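Long-range contact in endo-beta-1,4-xylanase Xyn10C (Pseudomonas cellulosa, PDB 1GNY), which cleaves internal linkages of the xylan backbone, its family 15 carbohydrate-binding module, the part described here, binding xylan and xylooligosaccharides: residues 55-69 with 136-150. Residues are numbered along the deposited sequence; the frame is centred on the assembly and turned at random.
Sequences EDAVIAMVVNVSAEF and PAGTITIKSVTITLA. With NA (sodium ion), chain C.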
ATOM      1  N   GLU A  55      -2.604  13.843  -6.919  1.00 15.69           N
ATOM      2  CA  GLU A  55      -2.115  14.800  -5.911  1.00 16.26           C
ATOM      3  C   GLU A  55      -3.263  15.165  -4.977  1.00 16.85           C
ATOM      4  O   GLU A  55      -4.388  15.395  -5.436  1.00 17.26           O
ATOM      5  CB  GLU A  55      -1.511  16.043  -6.572  1.00 16.47           C
ATOM      6  CG  GLU A  55      -0.189  15.792  -7.271  1.00 17.33           C
ATOM      7  CD  GLU A  55       0.947  15.446  -6.300  1.00 17.58           C
ATOM      8  OE1 GLU A  55       0.841  15.811  -5.099  1.00 17.71           O
ATOM      9  OE2 GLU A  55       1.920  14.808  -6.744  1.00 17.80           O
ATOM     10  N   ASP A  56      -2.981  15.172  -3.663  1.00 17.62           N
ATOM     11  CA  ASP A  56      -3.974  15.438  -2.597  1.00 18.13           C
ATOM     12  C   ASP A  56      -5.025  14.310  -2.430  1.00 17.23           C
ATOM     13  O   ASP A  56      -5.994  14.454  -1.691  1.00 17.61           O
ATOM     14  CB  ASP A  56      -4.632  16.826  -2.764  1.00 19.38           C
ATOM     15  CG  ASP A  56      -3.617  17.963  -2.704  1.00 23.10           C
ATOM     16  OD1 ASP A  56      -2.736  17.957  -1.835  1.00 23.76           O
ATOM     17  OD2 ASP A  56      -3.612  18.900  -3.509  1.00 28.64           O
ATOM     18  N   ALA A  57      -4.779  13.156  -3.049  1.00 15.94           N
ATOM     19  CA  ALA A  57      -5.653  11.991  -2.877  1.00 15.98           C
ATOM     20  C   ALA A  57      -5.353  11.326  -1.533  1.00 15.77           C
ATOM     21  O   ALA A  57      -4.231  11.403  -1.034  1.00 17.46           O
ATOM     22  CB  ALA A  57      -5.456  10.973  -3.997  1.00 15.67           C
ATOM     23  N   VAL A  58      -6.361  10.694  -0.962  1.00 16.44           N
ATOM     24  CA  VAL A  58      -6.237   9.943   0.301  1.00 16.73           C
ATOM     25  C   VAL A  58      -6.451   8.456   0.048  1.00 15.49           C
ATOM     26  O   VAL A  58      -7.509   8.063  -0.430  1.00 15.45           O
ATOM     27  CB  VAL A  58      -7.229  10.422   1.364  1.00 17.48           C
ATOM     28  CG1 VAL A  58      -7.073   9.633   2.646  1.00 19.68           C
ATOM     29  CG2 VAL A  58      -6.998  11.914   1.607  1.00 19.05           C
ATOM     30  N   ILE A  59      -5.439   7.654   0.366  1.00 15.20           N
ATOM     31  CA  ILE A  59      -5.507   6.189   0.291  1.00 15.11           C
ATOM     32  C   ILE A  59      -5.895   5.671   1.671  1.00 15.50           C
ATOM     33  O   ILE A  59      -5.228   6.012   2.668  1.00 17.52           O
ATOM     34  CB  ILE A  59      -4.131   5.592  -0.125  1.00 14.75           C
ATOM     35  CG1 ILE A  59      -3.655   6.193  -1.451  1.00 15.56           C
ATOM     36  CG2 ILE A  59      -4.190   4.068  -0.211  1.00 14.00           C
ATOM     37  CD1 ILE A  59      -2.186   5.981  -1.699  1.00 19.64           C
ATOM     38  N   ALA A  60      -6.950   4.880   1.740  1.00 15.41           N
ATOM     39  CA  ALA A  60      -7.353   4.257   3.017  1.00 15.28           C
ATOM     40  C   ALA A  60      -7.357   2.745   2.836  1.00 14.95           C
ATOM     41  O   ALA A  60      -8.046   2.228   1.941  1.00 15.21           O
ATOM     42  CB  ALA A  60      -8.709   4.744   3.452  1.00 16.16           C
ATOM     43  N   MET A  61      -6.592   2.035   3.672  1.00 13.97           N
ATOM     44  CA  MET A  61      -6.539   0.574   3.621  1.00 13.65           C
ATOM     45  C   MET A  61      -7.093  -0.056   4.890  1.00 13.72           C
ATOM     46  O   MET A  61      -6.700   0.350   5.962  1.00 14.90           O
ATOM     47  CB  MET A  61      -5.090   0.097   3.424  1.00 13.76           C
ATOM     48  CG  MET A  61      -4.461   0.574   2.175  1.00 13.64           C
ATOM     49  SD  MET A  61      -3.081  -0.539   1.699  1.00 14.69           S
ATOM     50  CE  MET A  61      -2.557   0.316   0.244  1.00 15.25           C
ATOM     51  N   VAL A  62      -7.990  -1.032   4.770  1.00 13.33           N
ATOM     52  CA  VAL A  62      -8.425  -1.795   5.976  1.00 13.91           C
ATOM     53  C   VAL A  62      -7.511  -3.011   5.979  1.00 14.33           C
ATOM     54  O   VAL A  62      -7.503  -3.771   4.993  1.00 13.35           O
ATOM     55  CB  VAL A  62      -9.876  -2.233   5.947  1.00 13.96           C
ATOM     56  CG1 VAL A  62     -10.199  -3.129   7.166  1.00 15.83           C
ATOM     57  CG2 VAL A  62     -10.813  -1.019   5.947  1.00 15.41           C
ATOM     58  N   VAL A  63      -6.769  -3.208   7.066  1.00 13.48           N
ATOM     59  CA  VAL A  63      -5.797  -4.316   7.163  1.00 13.77           C
ATOM     60  C   VAL A  63      -5.945  -5.145   8.423  1.00 15.08           C
ATOM     61  O   VAL A  63      -6.568  -4.703   9.374  1.00 14.95           O
ATOM     62  CB  VAL A  63      -4.324  -3.830   7.078  1.00 13.64           C
ATOM     63  CG1 VAL A  63      -4.105  -3.016   5.818  1.00 14.23           C
ATOM     64  CG2 VAL A  63      -3.926  -2.988   8.319  1.00 15.87           C
ATOM     65  N   ASN A  64      -5.415  -6.360   8.387  1.00 15.43           N
ATOM     66  CA  ASN A  64      -5.290  -7.190   9.585  1.00 16.32           C
ATOM     67  C   ASN A  64      -3.873  -7.688   9.661  1.00 16.99           C
ATOM     68  O   ASN A  64      -3.335  -8.248   8.675  1.00 16.30           O
ATOM     69  CB  ASN A  64      -6.256  -8.344   9.611  1.00 17.57           C
ATOM     70  CG  ASN A  64      -6.276  -9.033  10.977  1.00 18.25           C
ATOM     71  OD1 ASN A  64      -5.422  -9.853  11.273  1.00 16.46           O
ATOM     72  ND2 ASN A  64      -7.230  -8.630  11.851  1.00 21.21           N
ATOM     73  N   VAL A  65      -3.241  -7.466  10.809  1.00 16.47           N
ATOM     74  CA  VAL A  65      -1.833  -7.850  11.009  1.00 18.02           C
ATOM     75  C   VAL A  65      -1.722  -9.079  11.930  1.00 17.13           C
ATOM     76  O   VAL A  65      -2.440  -9.175  12.915  1.00 16.38           O
ATOM     77  CB  VAL A  65      -0.903  -6.663  11.395  1.00 19.77           C
ATOM     78  CG1 VAL A  65      -1.566  -5.248  11.198  1.00 21.78           C
ATOM     79  CG2 VAL A  65      -0.246  -6.808  12.744  1.00 21.04           C
ATOM     80  N   SER A  66      -0.868 -10.032  11.577  1.00 16.41           N
ATOM     81  CA  SER A  66      -0.736 -11.256  12.388  1.00 17.14           C
ATOM     82  C   SER A  66       0.041 -10.995  13.677  1.00 16.61           C
ATOM     83  O   SER A  66       0.801 -10.018  13.819  1.00 15.79           O
ATOM     84  CB  SER A  66      -0.051 -12.403  11.626  1.00 18.26           C
ATOM     85  OG  SER A  66       1.349 -12.215  11.543  1.00 18.85           O
ATOM     86  N   ALA A  67      -0.138 -11.911  14.617  1.00 16.97           N
ATOM     87  CA  ALA A  67       0.554 -11.826  15.916  1.00 17.32           C
ATOM     88  C   ALA A  67       2.086 -11.814  15.761  1.00 16.92           C
ATOM     89  O   ALA A  67       2.796 -11.042  16.426  1.00 16.79           O
ATOM     90  CB  ALA A  67       0.110 -12.990  16.809  1.00 17.86           C
ATOM     91  N   GLU A  68       2.597 -12.667  14.872  1.00 17.01           N
ATOM     92  CA  GLU A  68       4.034 -12.694  14.604  1.00 17.46           C
ATOM     93  C   GLU A  68       4.539 -11.360  14.029  1.00 16.52           C
ATOM     94  O   GLU A  68       5.656 -10.935  14.332  1.00 16.82           O
ATOM     95  CB  GLU A  68       4.392 -13.842  13.648  1.00 18.50           C
ATOM     96  CG  GLU A  68       4.439 -15.208  14.314  1.00 23.97           C
ATOM     97  CD  GLU A  68       4.623 -16.348  13.310  1.00 31.72           C
ATOM     98  OE1 GLU A  68       4.357 -16.167  12.100  1.00 36.75           O
ATOM     99  OE2 GLU A  68       5.051 -17.448  13.724  1.00 38.33           O
ATOM    100  N   PHE A  69       3.724 -10.711  13.186  1.00 15.50           N
ATOM    101  CA  PHE A  69       4.118  -9.396  12.651  1.00 14.40           C
ATOM    102  C   PHE A  69       4.183  -8.370  13.792  1.00 14.53           C
ATOM    103  O   PHE A  69       5.133  -7.588  13.883  1.00 14.00           O
ATOM    104  CB  PHE A  69       3.201  -8.891  11.528  1.00 14.19           C
ATOM    105  CG  PHE A  69       3.705  -7.624  10.852  1.00 13.84           C
ATOM    106  CD1 PHE A  69       3.490  -6.346  11.408  1.00 15.41           C
ATOM    107  CD2 PHE A  69       4.436  -7.695   9.692  1.00 14.55           C
ATOM    108  CE1 PHE A  69       3.993  -5.213  10.786  1.00 13.45           C
ATOM    109  CE2 PHE A  69       4.950  -6.554   9.094  1.00 13.60           C
ATOM    110  CZ  PHE A  69       4.732  -5.325   9.648  1.00 12.69           C
ATOM    111  N   PRO A 136      10.757  -7.688   9.887  1.00 16.94           N
ATOM    112  CA  PRO A 136       9.441  -8.313  10.060  1.00 16.49           C
ATOM    113  C   PRO A 136       9.407  -9.824  10.082  1.00 15.98           C
ATOM    114  O   PRO A 136      10.381 -10.523   9.751  1.00 16.59           O
ATOM    115  CB  PRO A 136       8.673  -7.831   8.810  1.00 16.28           C
ATOM    116  CG  PRO A 136       9.725  -7.673   7.791  1.00 16.22           C
ATOM    117  CD  PRO A 136      10.928  -7.180   8.515  1.00 16.89           C
ATOM    118  N   ALA A 137       8.254 -10.307  10.500  1.00 15.48           N
ATOM    119  CA  ALA A 137       7.867 -11.715  10.444  1.00 15.80           C
ATOM    120  C   ALA A 137       6.342 -11.763  10.320  1.00 15.07           C
ATOM    121  O   ALA A 137       5.685 -10.728  10.292  1.00 14.97           O
ATOM    122  CB  ALA A 137       8.345 -12.458  11.650  1.00 15.96           C
ATOM    123  N   GLY A 138       5.789 -12.952  10.151  1.00 14.96           N
ATOM    124  CA  GLY A 138       4.348 -13.115  10.079  1.00 14.37           C
ATOM    125  C   GLY A 138       3.753 -12.642   8.740  1.00 14.49           C
ATOM    126  O   GLY A 138       4.441 -12.553   7.737  1.00 13.81           O
ATOM    127  N   THR A 139       2.467 -12.336   8.791  1.00 13.99           N
ATOM    128  CA  THR A 139       1.677 -12.000   7.590  1.00 14.11           C
ATOM    129  C   THR A 139       0.900 -10.726   7.765  1.00 13.35           C
ATOM    130  O   THR A 139       0.698 -10.238   8.898  1.00 11.77           O
ATOM    131  CB  THR A 139       0.699 -13.139   7.211  1.00 14.05           C
ATOM    132  OG1 THR A 139      -0.289 -13.304   8.242  1.00 15.29           O
ATOM    133  CG2 THR A 139       1.398 -14.466   7.111  1.00 17.15           C
ATOM    134  N   ILE A 140       0.502 -10.179   6.614  1.00 12.08           N
ATOM    135  CA  ILE A 140      -0.357  -8.992   6.517  1.00 12.34           C
ATOM    136  C   ILE A 140      -1.501  -9.322   5.568  1.00 12.70           C
ATOM    137  O   ILE A 140      -1.238  -9.867   4.494  1.00 13.06           O
ATOM    138  CB  ILE A 140       0.427  -7.771   5.972  1.00 13.12           C
ATOM    139  CG1 ILE A 140       1.559  -7.331   6.920  1.00 12.07           C
ATOM    140  CG2 ILE A 140      -0.518  -6.586   5.717  1.00 12.68           C
ATOM    141  CD1 ILE A 140       1.163  -6.855   8.293  1.00 14.88           C
ATOM    142  N   THR A 141      -2.740  -9.003   5.962  1.00 12.18           N
ATOM    143  CA  THR A 141      -3.924  -9.130   5.106  1.00 12.77           C
ATOM    144  C   THR A 141      -4.508  -7.754   4.800  1.00 13.46           C
ATOM    145  O   THR A 141      -4.758  -6.965   5.714  1.00 13.18           O
ATOM    146  CB  THR A 141      -5.009 -10.049   5.708  1.00 13.40           C
ATOM    147  OG1 THR A 141      -4.467 -11.381   5.862  1.00 13.85           O
ATOM    148  CG2 THR A 141      -6.227 -10.146   4.789  1.00 13.64           C
ATOM    149  N   ILE A 142      -4.682  -7.463   3.507  1.00 12.17           N
ATOM    150  CA  ILE A 142      -5.418  -6.253   3.053  1.00 12.37           C
ATOM    151  C   ILE A 142      -6.858  -6.660   2.688  1.00 11.98           C
ATOM    152  O   ILE A 142      -7.073  -7.478   1.796  1.00 12.54           O
ATOM    153  CB  ILE A 142      -4.749  -5.524   1.844  1.00 12.39           C
ATOM    154  CG1 ILE A 142      -3.281  -5.256   2.120  1.00 14.29           C
ATOM    155  CG2 ILE A 142      -5.486  -4.211   1.544  1.00 15.02           C
ATOM    156  CD1 ILE A 142      -2.356  -6.248   1.496  1.00 14.52           C
ATOM    157  N   LYS A 143      -7.836  -6.087   3.380  1.00 12.31           N
ATOM    158  CA  LYS A 143      -9.277  -6.378   3.127  1.00 12.79           C
ATOM    159  C   LYS A 143      -9.877  -5.459   2.049  1.00 12.75           C
ATOM    160  O   LYS A 143     -10.739  -5.891   1.265  1.00 13.63           O
ATOM    161  CB  LYS A 143     -10.094  -6.270   4.438  1.00 12.71           C
ATOM    162  CG  LYS A 143      -9.716  -7.296   5.458  1.00 13.82           C
ATOM    163  CD  LYS A 143     -10.716  -7.389   6.586  1.00 17.01           C
ATOM    164  CE  LYS A 143     -10.679  -8.735   7.273  1.00 18.06           C
ATOM    165  NZ  LYS A 143     -11.679  -8.764   8.385  1.00 16.85           N
ATOM    166  N   SER A 144      -9.447  -4.202   2.042  1.00 12.40           N
ATOM    167  CA  SER A 144      -9.965  -3.194   1.094  1.00 12.72           C
ATOM    168  C   SER A 144      -9.015  -2.013   0.963  1.00 12.16           C
ATOM    169  O   SER A 144      -8.258  -1.693   1.904  1.00 12.44           O
ATOM    170  CB  SER A 144     -11.341  -2.672   1.548  1.00 13.07           C
ATOM    171  OG  SER A 144     -11.255  -1.892   2.759  1.00 13.07           O
ATOM    172  N   VAL A 145      -9.089  -1.365  -0.201  1.00 12.69           N
ATOM    173  CA  VAL A 145      -8.332  -0.129  -0.447  1.00 12.70           C
ATOM    174  C   VAL A 145      -9.272   0.856  -1.133  1.00 13.75           C
ATOM    175  O   VAL A 145      -9.870   0.528  -2.150  1.00 13.25           O
ATOM    176  CB  VAL A 145      -7.088  -0.336  -1.327  1.00 13.11           C
ATOM    177  CG1 VAL A 145      -6.354   0.968  -1.560  1.00 13.78           C
ATOM    178  CG2 VAL A 145      -6.150  -1.385  -0.709  1.00 14.01           C
ATOM    179  N   THR A 146      -9.442   2.033  -0.548  1.00 14.15           N
ATOM    180  CA  THR A 146     -10.281   3.041  -1.184  1.00 16.64           C
ATOM    181  C   THR A 146      -9.494   4.335  -1.341  1.00 17.06           C
ATOM    182  O   THR A 146      -8.811   4.785  -0.398  1.00 17.61           O
ATOM    183  CB  THR A 146     -11.703   3.192  -0.576  1.00 18.79           C
ATOM    184  OG1 THR A 146     -11.877   4.418   0.103  1.00 27.81           O
ATOM    185  CG2 THR A 146     -12.080   2.135   0.345  1.00 13.95           C
ATOM    186  N   ILE A 147      -9.539   4.887  -2.550  1.00 15.28           N
ATOM    187  CA  ILE A 147      -8.779   6.099  -2.885  1.00 16.06           C
ATOM    188  C   ILE A 147      -9.774   7.219  -3.175  1.00 15.75           C
ATOM    189  O   ILE A 147     -10.572   7.101  -4.084  1.00 16.41           O
ATOM    190  CB  ILE A 147      -7.814   5.868  -4.053  1.00 15.37           C
ATOM    191  CG1 ILE A 147      -6.844   4.723  -3.678  1.00 16.33           C
ATOM    192  CG2 ILE A 147      -7.041   7.147  -4.390  1.00 17.50           C
ATOM    193  CD1 ILE A 147      -5.927   4.249  -4.773  1.00 18.40           C
ATOM    194  N   THR A 148      -9.673   8.296  -2.420  1.00 15.35           N
ATOM    195  CA  THR A 148     -10.554   9.460  -2.601  1.00 16.13           C
ATOM    196  C   THR A 148      -9.751  10.588  -3.233  1.00 15.54           C
ATOM    197  O   THR A 148      -8.852  11.138  -2.608  1.00 15.36           O
ATOM    198  CB  THR A 148     -11.170   9.905  -1.279  1.00 16.92           C
ATOM    199  OG1 THR A 148     -11.958   8.838  -0.732  1.00 18.34           O
ATOM    200  CG2 THR A 148     -12.197  11.014  -1.480  1.00 17.84           C
ATOM    201  N   LEU A 149     -10.098  10.945  -4.467  1.00 14.24           N
ATOM    202  CA  LEU A 149      -9.384  12.001  -5.208  1.00 14.67           C
ATOM    203  C   LEU A 149      -9.855  13.388  -4.747  1.00 15.93           C
ATOM    204  O   LEU A 149     -10.973  13.547  -4.240  1.00 17.22           O
ATOM    205  CB  LEU A 149      -9.635  11.908  -6.726  1.00 14.99           C
ATOM    206  CG  LEU A 149      -9.418  10.567  -7.415  1.00 14.49           C
ATOM    207  CD1 LEU A 149      -9.660  10.686  -8.889  1.00 15.44           C
ATOM    208  CD2 LEU A 149      -8.008  10.022  -7.143  1.00 14.54           C
ATOM    209  N   ALA A 150      -8.997  14.364  -4.979  1.00 16.42           N
ATOM    210  CA  ALA A 150      -9.290  15.803  -4.797  1.00 18.63           C
ATOM    211  C   ALA A 150      -9.910  16.356  -6.087  1.00 19.51           C
ATOM    212  O   ALA A 150      -9.420  17.331  -6.691  1.00 23.39           O
ATOM    213  CB  ALA A 150      -8.007  16.536  -4.472  1.00 18.67           C
TER
HETATM  214 NA    NA C1244      -4.794 -10.189  13.599  1.00 34.18          NA
HETATM  215  O   HOH W   1      -6.484  13.598  -6.181  1.00 15.23           O
HETATM  216  O   HOH W   2      -8.746  13.803  -1.315  1.00 25.40           O
HETATM  217  O   HOH W   3      -7.416  -9.928  14.484  1.00 31.91           O
HETATM  218  O   HOH W   4       6.951 -15.650  10.468  1.00 32.63           O
HETATM  219  O   HOH W   5      -4.575 -12.106  13.884  1.00 36.61           O
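Backbone bonds between V58 and T148, A60 and T146, and N64 and T141 run in reciprocal pairs, with A60 N to T146 O at 2.8 Å, and make strands 58-65 and 139-149 antiparallel neighbours. The ladder slips by one residue at V62, whose N bonds to S144 O while its O accepts from K143 N; K143 and S144 stand opposite the single V62, a classic beta bulge. Where strand 58-65 ends and strand 139-149 begins, S66 OG does double duty. Held between its own backbone N and carbonyl carbon (chi1 77°), it receives T139 N at 3.0 Å, nearly straight at 172°, and caps the following helix by accepting F69 N. Nearby, N64 OD1, 2.4 Å from a sodium ion, binds it with V65 O and A102 O; N64 ND2 is hydrogen-bonded to D105 OD1.

Alternation governs the packing: I59 and M61, with I142 and V145 flanking the bulge, turn into the interior between two sheets. V145 lies alongside I59 and M61, its CG2 3.9 Å from M61 CG, and I140 sets CD1 over the F69 ring, a CH-pi contact 3.6 Å from the centroid. An alanine at F69 would probably strip I140 CD1 of the ring face it lies over and open a gap beside P136 CB. This apolar face rests on I78, V128 and I130 of the second sheet, as in a beta-sandwich, while strand 106-111 pairs with the other edge of strand 58-65.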